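Local coordinates for protein diacylglycerol O-acyltransferase (Marinobacter hydrocarbonoclasticus, PDB 6CHJ) that probably transfers acyl groups from acyl-CoA to diacylglycerol, forming triacylglycerol, and belongs to the bifunctional wax ester synthase/diacylglycerol acyltransferases, at residues E85-P90 against E121-R126; G24-F29 against E95-V100; A360-T365 against M405-L410; M230-I235 against K370-N375; Y258-N263 against R325-H330. One frame throughout, in Å; residues are numbered along the deposited sequence.

In the fold
Contacts 1 and 2 share the six-stranded sheet that includes strands 82-86 and 22-30, and they touch through helix 93-105. Contact 2 is buried and wholly aliphatic, while contact 1, at the outermost strand, relies on backbone bonds and lies within reach of the second subunit. Contacts 3 and 4 have centres about 6 Å apart. In contact 3 the turn 405-408 meets the end of helix 345-365; in contact 4 loop 230-235 meets loop 370-375, and it also pairs its backbone with 405-410. Polar side chains satisfy backbone groups in both. Contact 5 is a surface contact between an interhelical loop and helix 322-338, held mainly by methyl and ring packing.

Contact 1: E85-P90 against E121-R126; sequences EALPTP and EGLKDR
Backbone hydrogen bonds zip Glu-85 to Leu-87 against Glu-121 in a parallel beta bridge. Glu-121 N donates to Glu-85 O at 2.8 Å, and Leu-87 N to Glu-121 O at 2.9 Å. Glu-121 thus grips both neighbours of Ala-86, whose CA-H also leans on Glu-121 O. Gly-122, next along, suits its place twice over: phi is positive, and a CB there would crowd Leu-87 N.

Apolar packing follows. The small methyl of Ala-86 lies 3.6 Å from Glu-121 CG, which chi1 of 80° sets between the backbone N and carbonyl carbon of its own residue. The side chains of Leu-87 and Leu-123 cross at a slant, CD1 of Leu-87 3.6 Å from CD1 of Leu-123, and Leu-87 also packs on Leu-96 and Phe-99 of helix 93-105.

Lys-124 makes van der Waals contact through its extended methylenes, CG lying 3.5 Å from Pro-90 O.

The polar end of Glu-121 serves the dimer, since OE2 bonds Thr-89 OG1 of the second subunit, and the reciprocal bond also forms. The chemistry implies a strand end fixed by its backbone, leaving side chains available for the helix behind it and for the subunit partner.

Contact 2: G24-F29 against E95-V100; sequences GGLQLF and ELLSFV
Leu-26 reaches from strand 22-30 into helix 93-105 and meets three of its residues. Its CD1 lies 4.0 Å from Val-100 CG2, the two side chains crossing at a slant. Its CD2 meets Leu-96 CD2 tip to tip at 4.2 Å, and Leu-97 CD2 at the same distance. With chi1 at 174°, CG swings opposite the backbone N and carries both methyls out to the helix. Replacing Leu-26 by an alanine is likely to open a gap between the strand and Val-100, Leu-96 and Leu-97. One residue on, Gln-27 sends its amide to the other side of the sheet and bonds Ala-148 O. Leu-28 returns to the helix side, placing CD1 4.2 Å from Leu-96 CD2.

The axes of the short segments 24-29 and 95-100 run nearly antiparallel, 156° apart, and pass at 10.8 Å, a spacing that leucine is long enough to bridge from both sides. Phe-241 of strand 239-247 adds to the same layer. Purely aliphatic contacts imply that these two segments are held by burial of apolar surface and van der Waals fit.

Contact 3: A360-T365 against M405-L410; sequences AFHLLT and MDRLAL
Leu-363 and Arg-407 bring their CA atoms to 6.1 Å where the final turn of helix 345-365 meets a type II beta turn from Met-405 to Leu-408, with Arg-407 third and at positive phi (69°). The arginine chain bends at chi3 (-61°), turning its guanidinium toward the helix end. NH1 donates almost straight to Leu-363 O at 2.5 Å, a length to read with caution; the oxygen lies in the guanidinium plane, but NH1 is tilted from the carbonyl plane. NE adds a weak bond to Leu-363 O at 3.2 Å. A positive group here probably also benefits from the helix dipole. Arg-407 CD rests over one face of the His-362 ring, 3.9 Å from its centroid, in a CH-pi contact. A leucine in place of Arg-407 would probably leave Leu-363 O without these donors.

Leu-363 CD2 meets Leu-408 CD1 at 3.8 Å, the side chains crossing at about a right angle, and the CE methyl of the bent Met-405 chain lies 3.9 Å from Leu-363 CB. Phe-361, Leu-364 and Thr-365 pack on helix 200-212; Arg-407 pairs its backbone with Gln-233, and Ala-409, just before strand 410-417, with Leu-231.

Contact 4: M230-I235 against K370-N375; sequences MLNQKI and KWQTFN
Asn-232 and Asn-375 form the tight half of this contact through two hydrogen bonds. Asn-232 ND2 donates to the backbone Asn-375 O at 2.9 Å, and Asn-375 ND2 returns a bond to Asn-232 OD1 at 3.0 Å, arriving above the carbonyl plane instead of on a lone pair. Their amides are turned 55° apart, the side chains crossing at about a right angle. Asparagine fits because its short amide offers a donor and an acceptor close to the backbone. Gln-372 lies across Asn-232, with OE1 3.4 Å from Asn-232 CB, and is steadied by its own bond from NE2 to Phe-374 O at 2.7 Å. Asn-232 ND2 and Gln-372 NE2 both also donate to Arg-407 O, the glutamine's bond being weak, so these two donors sit close without bonding each other.

The looser side holds one bridging water. It donates to Asn-232 O at 2.9 Å and only weakly to Gln-372 OE1 at 3.3 Å, linking two acceptors that cannot bond directly.

Asn-375 OD1 accepts from Val-290 N just where strand 376-380 begins beside strand 290-294. Leu-231 packs on helix 262-280 and Gln-372 on helix 345-365, so the contact ties two loops between those helices and the sheet.

Contact 5: Y258-N263 against R325-H330; sequences YGTTVN and RLLKIH
Leu-326 lays its CD2 methyl over one face of the Tyr-258 ring, 4.0 Å from the centroid and 26° off the normal, a CH-pi contact set toward the CG end of the ring. Tyr-258 CG lies 3.6 Å from Leu-326 CD2. Beside it Thr-260 points its CG2 methyl at helix 322-338. That methyl meets Leu-326 CD2 tip to tip at 4.0 Å and Leu-327 CD2 across its side at 4.0 Å, with His-330 ND1 obliquely placed at 4.2 Å. With chi1 of 69°, the hydroxyl of Thr-260 takes the place between its backbone N and carbonyl carbon, leaving the methyl to face the helix; a beta-branched residue can thus present a methyl to the leucines while its hydroxyl takes the other branch. The Leu-327 CD2 methyl also nears Tyr-258 O at 4.0 Å.

Outside this shell, a hydrogen bond from each ring helps to position it. Tyr-258 OH bonds Leu-449 O of helix 437-453, and His-330 NE2 bonds Glu-334. The backbone is set by Gly-259, whose positive phi (58°) completes a Schellman motif at the end of helix 248-258, and by Thr-261, the N-cap of helix 262-280, whose OG1 also bonds Asp-264 OD2.

The loop between those two consecutive helices is therefore pressed on one flank of helix 322-338, with helix 437-453 packing on both Tyr-258 and Leu-326.

Contact 1: E85-P90 against E121-R126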
# COMPACT_ATOMS: atom_id res chain seq x y z
N GLU B 85 14.31 -0.79 -2.55
CA GLU B 85 13.97 0.42 -1.82
C GLU B 85 15.10 0.71 -0.84
O GLU B 85 16.01 -0.10 -0.63
CB GLU B 85 12.62 0.29 -1.09
CG GLU B 85 11.39 0.47 -1.97
CD GLU B 85 10.37 -0.66 -1.81
OE1 GLU B 85 10.64 -1.61 -1.05
OE2 GLU B 85 9.29 -0.59 -2.44
N ALA B 86 15.00 1.87 -0.20
CA ALA B 86 16.09 2.40 0.59
C ALA B 86 15.51 3.08 1.82
O ALA B 86 14.41 3.63 1.78
CB ALA B 86 16.92 3.42 -0.20
N LEU B 87 16.30 3.03 2.94
CA LEU B 87 15.78 3.67 4.13
C LEU B 87 16.16 5.14 4.13
O LEU B 87 17.21 5.51 3.62
CB LEU B 87 16.34 2.99 5.38
CG LEU B 87 15.88 1.56 5.66
CD1 LEU B 87 16.49 1.13 6.95
CD2 LEU B 87 14.34 1.45 5.72
N PRO B 88 15.34 6.01 4.69
CA PRO B 88 15.75 7.40 4.85
C PRO B 88 16.82 7.53 5.92
O PRO B 88 16.91 6.71 6.84
CB PRO B 88 14.46 8.10 5.28
CG PRO B 88 13.73 7.03 6.08
CD PRO B 88 14.10 5.70 5.45
N THR B 89 17.65 8.57 5.78
CA THR B 89 18.63 8.91 6.80
C THR B 89 17.95 8.96 8.18
O THR B 89 16.91 9.62 8.32
CB THR B 89 19.29 10.26 6.48
OG1 THR B 89 20.11 10.13 5.31
CG2 THR B 89 20.17 10.75 7.63
N PRO B 90 18.52 8.31 9.21
CA PRO B 90 19.87 7.73 9.25
C PRO B 90 19.97 6.22 9.05
O PRO B 90 21.00 5.65 9.43
CB PRO B 90 20.37 8.11 10.65
CG PRO B 90 19.09 8.37 11.48
CD PRO B 90 17.89 8.32 10.55
N GLU B 121 17.94 -1.24 1.04
CA GLU B 121 19.30 -0.74 1.19
C GLU B 121 19.25 0.47 2.11
O GLU B 121 18.19 0.83 2.64
CB GLU B 121 19.94 -0.40 -0.17
CG GLU B 121 19.53 0.96 -0.78
CD GLU B 121 20.55 1.52 -1.81
OE1 GLU B 121 21.32 0.74 -2.40
OE2 GLU B 121 20.56 2.76 -2.06
N GLY B 122 20.41 1.09 2.31
CA GLY B 122 20.52 2.24 3.19
C GLY B 122 20.62 1.93 4.67
O GLY B 122 20.50 2.84 5.49
N LEU B 123 20.82 0.67 5.06
CA LEU B 123 21.03 0.39 6.47
C LEU B 123 22.46 0.75 6.86
O LEU B 123 23.37 0.70 6.03
CB LEU B 123 20.72 -1.08 6.77
CG LEU B 123 19.21 -1.37 6.92
CD1 LEU B 123 18.49 -1.53 5.56
CD2 LEU B 123 18.98 -2.57 7.80
N LYS B 124 22.64 1.14 8.12
CA LYS B 124 23.87 1.77 8.57
C LYS B 124 25.13 0.95 8.32
O LYS B 124 25.88 1.25 7.37
CB LYS B 124 23.78 2.13 10.06
CG LYS B 124 23.79 3.64 10.26
CD LYS B 124 23.63 4.09 11.70
CE LYS B 124 23.83 5.62 11.79
NZ LYS B 124 23.12 6.28 12.95
N ASP B 125 25.42 -0.04 9.14
CA ASP B 125 26.78 -0.60 9.20
C ASP B 125 26.88 -1.89 8.38
O ASP B 125 27.12 -2.98 8.89
CB ASP B 125 27.21 -0.81 10.65
CG ASP B 125 27.38 0.51 11.42
OD1 ASP B 125 26.58 0.77 12.35
OD2 ASP B 125 28.32 1.27 11.10
N ARG B 126 26.69 -1.73 7.07
CA ARG B 126 26.92 -2.80 6.09
C ARG B 126 25.95 -3.97 6.31
O ARG B 126 26.32 -5.14 6.33
CB ARG B 126 28.39 -3.26 6.11
CG ARG B 126 29.39 -2.17 5.67
CD ARG B 126 30.88 -2.63 5.64
NE ARG B 126 31.07 -3.88 4.91
CZ ARG B 126 31.38 -3.95 3.62
NH1 ARG B 126 31.53 -2.84 2.91
NH2 ARG B 126 31.53 -5.15 3.04

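Contact 2: G24-F29 against E95-V100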
# COMPACT_ATOMS: atom_id res chain seq x y z
N GLY B 24 3.85 -11.62 6.51
CA GLY B 24 5.12 -11.05 6.10
C GLY B 24 6.24 -11.57 6.96
O GLY B 24 6.03 -12.18 8.01
N GLY B 25 7.46 -11.34 6.49
CA GLY B 25 8.65 -11.66 7.25
C GLY B 25 9.77 -10.69 6.96
O GLY B 25 9.95 -10.24 5.82
N LEU B 26 10.51 -10.34 8.00
CA LEU B 26 11.60 -9.38 7.91
C LEU B 26 12.91 -10.08 8.23
O LEU B 26 13.17 -10.45 9.38
CB LEU B 26 11.38 -8.21 8.87
CG LEU B 26 12.59 -7.28 8.88
CD1 LEU B 26 12.84 -6.65 7.49
CD2 LEU B 26 12.41 -6.24 9.96
N GLN B 27 13.76 -10.22 7.21
CA GLN B 27 15.07 -10.84 7.32
C GLN B 27 16.15 -9.77 7.25
O GLN B 27 16.16 -8.94 6.34
CB GLN B 27 15.29 -11.85 6.20
CG GLN B 27 14.52 -13.13 6.41
CD GLN B 27 14.59 -13.99 5.20
OE1 GLN B 27 14.77 -13.48 4.09
NE2 GLN B 27 14.47 -15.31 5.38
N LEU B 28 17.07 -9.80 8.21
CA LEU B 28 18.16 -8.85 8.29
C LEU B 28 19.47 -9.58 8.04
O LEU B 28 19.72 -10.62 8.65
CB LEU B 28 18.16 -8.18 9.66
CG LEU B 28 19.32 -7.28 10.01
CD1 LEU B 28 19.17 -5.93 9.30
CD2 LEU B 28 19.37 -7.13 11.52
N PHE B 29 20.28 -9.07 7.11
CA PHE B 29 21.55 -9.69 6.76
C PHE B 29 22.70 -8.71 6.96
O PHE B 29 22.51 -7.50 7.04
CB PHE B 29 21.62 -10.16 5.31
CG PHE B 29 20.53 -11.09 4.90
CD1 PHE B 29 20.71 -12.46 4.97
CD2 PHE B 29 19.35 -10.59 4.37
CE1 PHE B 29 19.70 -13.34 4.54
CE2 PHE B 29 18.35 -11.45 3.95
CZ PHE B 29 18.53 -12.84 4.04
N GLU B 95 14.24 3.24 11.54
CA GLU B 95 13.75 3.46 10.18
C GLU B 95 13.33 2.15 9.50
O GLU B 95 12.31 2.10 8.80
CB GLU B 95 14.79 4.21 9.34
CG GLU B 95 14.91 5.71 9.68
CD GLU B 95 15.51 5.96 11.06
OE1 GLU B 95 14.91 6.71 11.88
OE2 GLU B 95 16.59 5.40 11.34
N LEU B 96 14.11 1.08 9.68
CA LEU B 96 13.74 -0.20 9.07
C LEU B 96 12.36 -0.66 9.52
O LEU B 96 11.64 -1.29 8.74
CB LEU B 96 14.75 -1.28 9.44
CG LEU B 96 14.50 -2.69 8.93
CD1 LEU B 96 14.42 -2.76 7.40
CD2 LEU B 96 15.61 -3.63 9.43
N LEU B 97 11.99 -0.38 10.77
CA LEU B 97 10.72 -0.86 11.27
C LEU B 97 9.58 0.00 10.76
O LEU B 97 8.49 -0.52 10.51
CB LEU B 97 10.71 -0.93 12.79
CG LEU B 97 11.74 -1.89 13.40
CD1 LEU B 97 11.64 -1.92 14.91
CD2 LEU B 97 11.65 -3.31 12.83
N SER B 98 9.83 1.31 10.59
CA SER B 98 8.85 2.20 9.97
C SER B 98 8.56 1.77 8.56
O SER B 98 7.40 1.82 8.11
CB SER B 98 9.33 3.64 9.98
OG SER B 98 9.97 3.94 11.21
N PHE B 99 9.60 1.35 7.83
CA PHE B 99 9.39 0.91 6.46
C PHE B 99 8.46 -0.30 6.43
O PHE B 99 7.55 -0.37 5.59
CB PHE B 99 10.72 0.58 5.76
CG PHE B 99 10.55 -0.05 4.40
CD1 PHE B 99 10.51 0.73 3.25
CD2 PHE B 99 10.34 -1.44 4.28
CE1 PHE B 99 10.30 0.14 2.00
CE2 PHE B 99 10.12 -2.02 3.03
CZ PHE B 99 10.10 -1.23 1.88
N VAL B 100 8.69 -1.27 7.31
CA VAL B 100 7.87 -2.48 7.30
C VAL B 100 6.44 -2.16 7.74
O VAL B 100 5.47 -2.74 7.22
CB VAL B 100 8.51 -3.58 8.16
CG1 VAL B 100 7.58 -4.80 8.25
CG2 VAL B 100 9.89 -3.98 7.58

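Contact 3: A360-T365 against M405-L410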
# COMPACT_ATOMS: atom_id res chain seq x y z
N ALA B 360 -15.44 -16.58 17.35
CA ALA B 360 -15.55 -16.26 15.92
C ALA B 360 -16.73 -15.35 15.66
O ALA B 360 -16.62 -14.39 14.88
CB ALA B 360 -15.66 -17.54 15.10
N PHE B 361 -17.87 -15.61 16.31
CA PHE B 361 -19.04 -14.75 16.14
C PHE B 361 -18.73 -13.33 16.61
O PHE B 361 -19.19 -12.36 15.99
CB PHE B 361 -20.25 -15.29 16.91
CG PHE B 361 -21.46 -14.38 16.86
CD1 PHE B 361 -22.42 -14.51 15.86
CD2 PHE B 361 -21.64 -13.38 17.82
CE1 PHE B 361 -23.52 -13.66 15.80
CE2 PHE B 361 -22.75 -12.53 17.77
CZ PHE B 361 -23.69 -12.67 16.75
N HIS B 362 -17.98 -13.20 17.70
CA HIS B 362 -17.71 -11.86 18.20
C HIS B 362 -16.72 -11.11 17.30
O HIS B 362 -16.92 -9.93 17.02
CB HIS B 362 -17.17 -11.88 19.62
CG HIS B 362 -16.91 -10.50 20.16
ND1 HIS B 362 -17.84 -9.48 20.05
CD2 HIS B 362 -15.82 -9.97 20.76
CE1 HIS B 362 -17.34 -8.38 20.59
NE2 HIS B 362 -16.11 -8.65 21.02
N LEU B 363 -15.63 -11.78 16.87
CA LEU B 363 -14.68 -11.18 15.93
C LEU B 363 -15.38 -10.65 14.68
O LEU B 363 -15.19 -9.49 14.29
CB LEU B 363 -13.61 -12.20 15.53
CG LEU B 363 -12.71 -12.48 16.74
CD1 LEU B 363 -11.86 -13.71 16.56
CD2 LEU B 363 -11.86 -11.25 17.01
N LEU B 364 -16.25 -11.49 14.09
CA LEU B 364 -16.92 -11.13 12.84
C LEU B 364 -17.90 -9.99 13.02
O LEU B 364 -18.11 -9.19 12.09
CB LEU B 364 -17.64 -12.36 12.28
CG LEU B 364 -16.78 -13.35 11.49
CD1 LEU B 364 -17.53 -14.67 11.29
CD2 LEU B 364 -16.34 -12.75 10.15
N THR B 365 -18.54 -9.90 14.18
CA THR B 365 -19.68 -8.99 14.30
C THR B 365 -19.51 -7.88 15.32
O THR B 365 -20.13 -6.82 15.15
CB THR B 365 -20.97 -9.76 14.62
OG1 THR B 365 -20.98 -10.15 16.00
CG2 THR B 365 -21.13 -10.98 13.69
N MET B 405 -6.68 -7.89 13.26
CA MET B 405 -8.10 -7.93 12.91
C MET B 405 -8.84 -6.92 13.78
O MET B 405 -8.37 -6.55 14.86
CB MET B 405 -8.72 -9.31 13.19
CG MET B 405 -8.57 -10.30 12.09
SD MET B 405 -9.53 -11.75 12.53
CE MET B 405 -11.16 -10.98 12.73
N ASP B 406 -10.02 -6.49 13.29
CA ASP B 406 -11.03 -5.89 14.16
C ASP B 406 -11.16 -6.73 15.43
O ASP B 406 -11.39 -7.94 15.37
CB ASP B 406 -12.39 -5.85 13.45
CG ASP B 406 -12.61 -4.60 12.60
OD1 ASP B 406 -11.83 -3.62 12.68
OD2 ASP B 406 -13.60 -4.59 11.85
N ARG B 407 -11.00 -6.07 16.59
CA ARG B 407 -11.08 -6.65 17.93
C ARG B 407 -9.91 -7.58 18.26
O ARG B 407 -9.95 -8.26 19.31
CB ARG B 407 -12.43 -7.36 18.19
CG ARG B 407 -13.59 -6.35 18.42
CD ARG B 407 -14.99 -6.91 18.09
NE ARG B 407 -15.21 -7.33 16.70
CZ ARG B 407 -15.71 -6.56 15.72
NH1 ARG B 407 -15.89 -7.07 14.52
NH2 ARG B 407 -16.03 -5.30 15.96
N LEU B 408 -8.85 -7.63 17.41
CA LEU B 408 -7.52 -8.15 17.78
C LEU B 408 -6.48 -7.16 17.24
O LEU B 408 -5.76 -7.42 16.28
CB LEU B 408 -7.27 -9.56 17.23
CG LEU B 408 -8.13 -10.68 17.83
CD1 LEU B 408 -8.10 -11.96 16.97
CD2 LEU B 408 -7.68 -10.96 19.27
N ALA B 409 -6.36 -5.99 17.89
CA ALA B 409 -5.46 -4.96 17.40
C ALA B 409 -4.00 -5.43 17.39
O ALA B 409 -3.22 -4.96 16.55
CB ALA B 409 -5.59 -3.69 18.24
N LEU B 410 -3.63 -6.37 18.27
CA LEU B 410 -2.24 -6.75 18.48
C LEU B 410 -2.06 -8.24 18.22
O LEU B 410 -2.84 -9.06 18.71
CB LEU B 410 -1.78 -6.40 19.90
CG LEU B 410 -0.33 -6.70 20.32
CD1 LEU B 410 0.72 -5.95 19.50
CD2 LEU B 410 -0.14 -6.38 21.79

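Contact 4: M230-I235 against K370-N375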
# COMPACT_ATOMS: atom_id res chain seq x y z
N MET B 230 -8.47 -2.53 25.71
CA MET B 230 -8.16 -1.61 24.62
C MET B 230 -7.60 -2.34 23.39
O MET B 230 -7.76 -1.86 22.27
CB MET B 230 -7.19 -0.53 25.12
CG MET B 230 -5.74 -0.79 24.82
SD MET B 230 -4.58 0.46 25.47
CE MET B 230 -4.61 1.75 24.23
N LEU B 231 -6.97 -3.51 23.57
CA LEU B 231 -6.57 -4.32 22.41
C LEU B 231 -7.76 -4.81 21.59
O LEU B 231 -7.57 -5.29 20.47
CB LEU B 231 -5.75 -5.54 22.85
CG LEU B 231 -4.58 -5.33 23.83
CD1 LEU B 231 -3.87 -6.64 24.11
CD2 LEU B 231 -3.58 -4.33 23.31
N ASN B 232 -8.98 -4.72 22.10
CA ASN B 232 -10.05 -5.50 21.49
C ASN B 232 -11.17 -4.61 20.99
O ASN B 232 -12.32 -4.69 21.44
CB ASN B 232 -10.52 -6.56 22.50
CG ASN B 232 -9.36 -7.44 22.99
OD1 ASN B 232 -8.94 -7.36 24.14
ND2 ASN B 232 -8.84 -8.27 22.09
N GLN B 233 -10.86 -3.78 20.01
CA GLN B 233 -11.80 -2.83 19.45
C GLN B 233 -11.57 -2.77 17.94
O GLN B 233 -10.62 -3.36 17.42
CB GLN B 233 -11.64 -1.45 20.11
CG GLN B 233 -10.19 -1.16 20.52
CD GLN B 233 -10.02 0.17 21.26
OE1 GLN B 233 -10.77 1.13 21.02
NE2 GLN B 233 -9.04 0.24 22.16
N LYS B 234 -12.46 -2.08 17.24
CA LYS B 234 -12.33 -1.92 15.80
C LYS B 234 -11.05 -1.14 15.46
O LYS B 234 -10.65 -0.22 16.18
CB LYS B 234 -13.56 -1.21 15.22
CG LYS B 234 -14.84 -2.09 15.17
CD LYS B 234 -16.05 -1.37 14.54
CE LYS B 234 -17.03 -2.36 13.86
NZ LYS B 234 -16.96 -2.37 12.35
N ILE B 235 -10.41 -1.51 14.36
CA ILE B 235 -9.07 -1.03 14.06
C ILE B 235 -9.08 -0.29 12.72
O ILE B 235 -10.03 -0.35 11.95
CB ILE B 235 -8.03 -2.17 14.04
CG1 ILE B 235 -8.38 -3.17 12.94
CG2 ILE B 235 -7.98 -2.87 15.38
CD1 ILE B 235 -7.25 -4.11 12.59
N LYS B 370 -18.91 -10.27 25.63
CA LYS B 370 -18.68 -11.31 26.62
C LYS B 370 -18.06 -12.56 26.02
O LYS B 370 -17.53 -13.39 26.76
CB LYS B 370 -19.99 -11.66 27.32
CG LYS B 370 -20.37 -10.75 28.49
CD LYS B 370 -21.80 -11.08 29.00
CE LYS B 370 -21.84 -11.29 30.51
NZ LYS B 370 -22.92 -12.23 30.97
N TRP B 371 -18.12 -12.74 24.70
CA TRP B 371 -17.57 -13.92 24.04
C TRP B 371 -16.15 -13.70 23.52
O TRP B 371 -15.63 -14.57 22.82
CB TRP B 371 -18.49 -14.39 22.89
CG TRP B 371 -19.81 -15.04 23.36
CD1 TRP B 371 -20.12 -15.42 24.63
CD2 TRP B 371 -20.97 -15.36 22.55
NE1 TRP B 371 -21.39 -15.94 24.67
CE2 TRP B 371 -21.94 -15.92 23.41
CE3 TRP B 371 -21.28 -15.23 21.19
CZ2 TRP B 371 -23.19 -16.35 22.96
CZ3 TRP B 371 -22.54 -15.66 20.74
CH2 TRP B 371 -23.47 -16.21 21.63
N GLN B 372 -15.51 -12.56 23.84
CA GLN B 372 -14.19 -12.25 23.28
C GLN B 372 -13.21 -13.41 23.45
O GLN B 372 -12.47 -13.74 22.51
CB GLN B 372 -13.64 -10.97 23.93
CG GLN B 372 -12.17 -10.65 23.59
CD GLN B 372 -12.00 -10.05 22.21
OE1 GLN B 372 -12.73 -9.12 21.83
NE2 GLN B 372 -11.05 -10.57 21.44
N THR B 373 -13.19 -14.04 24.63
CA THR B 373 -12.50 -15.31 24.90
C THR B 373 -10.97 -15.19 24.93
O THR B 373 -10.29 -15.93 25.66
CB THR B 373 -12.92 -16.38 23.88
OG1 THR B 373 -14.34 -16.39 23.75
CG2 THR B 373 -12.43 -17.76 24.29
N PHE B 374 -10.39 -14.31 24.13
CA PHE B 374 -8.97 -14.06 24.27
C PHE B 374 -8.68 -12.65 23.80
O PHE B 374 -9.35 -12.12 22.92
CB PHE B 374 -8.11 -15.10 23.53
CG PHE B 374 -8.40 -15.23 22.06
CD1 PHE B 374 -7.73 -14.45 21.13
CD2 PHE B 374 -9.32 -16.18 21.60
CE1 PHE B 374 -7.99 -14.58 19.77
CE2 PHE B 374 -9.59 -16.32 20.24
CZ PHE B 374 -8.91 -15.52 19.31
N ASN B 375 -7.68 -12.05 24.43
CA ASN B 375 -7.37 -10.66 24.13
C ASN B 375 -6.28 -10.52 23.09
O ASN B 375 -6.18 -9.46 22.47
CB ASN B 375 -6.98 -9.93 25.41
CG ASN B 375 -8.03 -10.06 26.51
OD1 ASN B 375 -8.02 -11.02 27.28
ND2 ASN B 375 -8.95 -9.10 26.57
O HOH W 1 -14.65 -6.42 21.84

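Contact 5: Y258-N263 against R325-H330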
# COMPACT_ATOMS: atom_id res chain seq x y z
N TYR B 258 14.22 -20.77 37.95
CA TYR B 258 12.83 -20.94 38.36
C TYR B 258 12.29 -22.32 38.05
O TYR B 258 11.11 -22.58 38.32
CB TYR B 258 11.95 -19.88 37.67
CG TYR B 258 12.21 -18.45 38.09
CD1 TYR B 258 11.48 -17.85 39.10
CD2 TYR B 258 13.19 -17.70 37.45
CE1 TYR B 258 11.72 -16.56 39.47
CE2 TYR B 258 13.43 -16.41 37.81
CZ TYR B 258 12.70 -15.84 38.81
OH TYR B 258 12.96 -14.53 39.16
N GLY B 259 13.09 -23.21 37.47
CA GLY B 259 12.56 -24.50 37.08
C GLY B 259 11.38 -24.40 36.13
O GLY B 259 10.37 -25.09 36.33
N THR B 260 11.48 -23.55 35.11
CA THR B 260 10.46 -23.45 34.07
C THR B 260 11.08 -23.75 32.72
O THR B 260 12.29 -23.99 32.61
CB THR B 260 9.82 -22.06 34.05
OG1 THR B 260 10.78 -21.10 33.58
CG2 THR B 260 9.28 -21.66 35.44
N THR B 261 10.24 -23.75 31.68
CA THR B 261 10.64 -24.01 30.30
C THR B 261 10.94 -22.69 29.60
O THR B 261 10.66 -21.61 30.11
CB THR B 261 9.56 -24.75 29.53
OG1 THR B 261 8.52 -23.82 29.20
CG2 THR B 261 8.95 -25.86 30.36
N VAL B 262 11.52 -22.79 28.39
CA VAL B 262 11.73 -21.59 27.59
C VAL B 262 10.39 -20.97 27.20
O VAL B 262 10.18 -19.77 27.36
CB VAL B 262 12.60 -21.88 26.35
CG1 VAL B 262 12.72 -20.62 25.49
CG2 VAL B 262 14.00 -22.35 26.77
N ASN B 263 9.46 -21.80 26.71
CA ASN B 263 8.15 -21.30 26.33
C ASN B 263 7.48 -20.53 27.46
O ASN B 263 6.77 -19.54 27.21
CB ASN B 263 7.25 -22.45 25.87
CG ASN B 263 7.20 -22.58 24.36
OD1 ASN B 263 6.13 -22.45 23.75
ND2 ASN B 263 8.35 -22.84 23.75
N ARG B 325 4.11 -14.15 38.67
CA ARG B 325 3.43 -14.19 37.37
C ARG B 325 3.99 -15.30 36.48
O ARG B 325 3.21 -16.05 35.87
CB ARG B 325 3.53 -12.84 36.68
CG ARG B 325 2.37 -12.61 35.70
CD ARG B 325 2.46 -11.28 34.98
NE ARG B 325 2.76 -10.20 35.92
CZ ARG B 325 3.92 -9.55 35.95
NH1 ARG B 325 4.89 -9.86 35.09
NH2 ARG B 325 4.10 -8.58 36.84
N LEU B 326 5.31 -15.44 36.41
CA LEU B 326 5.87 -16.53 35.62
C LEU B 326 5.31 -17.88 36.05
O LEU B 326 4.87 -18.67 35.21
CB LEU B 326 7.39 -16.51 35.72
CG LEU B 326 8.11 -17.77 35.26
CD1 LEU B 326 7.96 -17.97 33.76
CD2 LEU B 326 9.60 -17.69 35.66
N LEU B 327 5.26 -18.15 37.37
CA LEU B 327 4.87 -19.49 37.82
C LEU B 327 3.37 -19.74 37.69
O LEU B 327 2.96 -20.84 37.30
CB LEU B 327 5.31 -19.72 39.27
CG LEU B 327 6.80 -19.48 39.48
CD1 LEU B 327 7.06 -19.28 40.96
CD2 LEU B 327 7.62 -20.63 38.91
N LYS B 328 2.53 -18.74 37.99
CA LYS B 328 1.11 -18.89 37.68
C LYS B 328 0.88 -19.11 36.19
O LYS B 328 -0.05 -19.83 35.80
CB LYS B 328 0.31 -17.68 38.18
CG LYS B 328 0.44 -17.42 39.66
CD LYS B 328 -0.85 -16.88 40.25
CE LYS B 328 -0.64 -16.36 41.67
NZ LYS B 328 -1.75 -15.47 42.12
N ILE B 329 1.72 -18.50 35.34
CA ILE B 329 1.65 -18.76 33.90
C ILE B 329 2.10 -20.19 33.61
O ILE B 329 1.48 -20.91 32.81
CB ILE B 329 2.48 -17.73 33.10
CG1 ILE B 329 1.80 -16.36 33.10
CG2 ILE B 329 2.70 -18.20 31.67
CD1 ILE B 329 2.74 -15.18 32.85
N HIS B 330 3.19 -20.62 34.25
CA HIS B 330 3.75 -21.94 33.97
C HIS B 330 2.75 -23.05 34.30
O HIS B 330 2.43 -23.88 33.44
CB HIS B 330 5.05 -22.13 34.76
CG HIS B 330 5.41 -23.56 35.03
ND1 HIS B 330 5.89 -23.98 36.24
CD2 HIS B 330 5.36 -24.65 34.23
CE1 HIS B 330 6.12 -25.28 36.19
NE2 HIS B 330 5.80 -25.72 34.98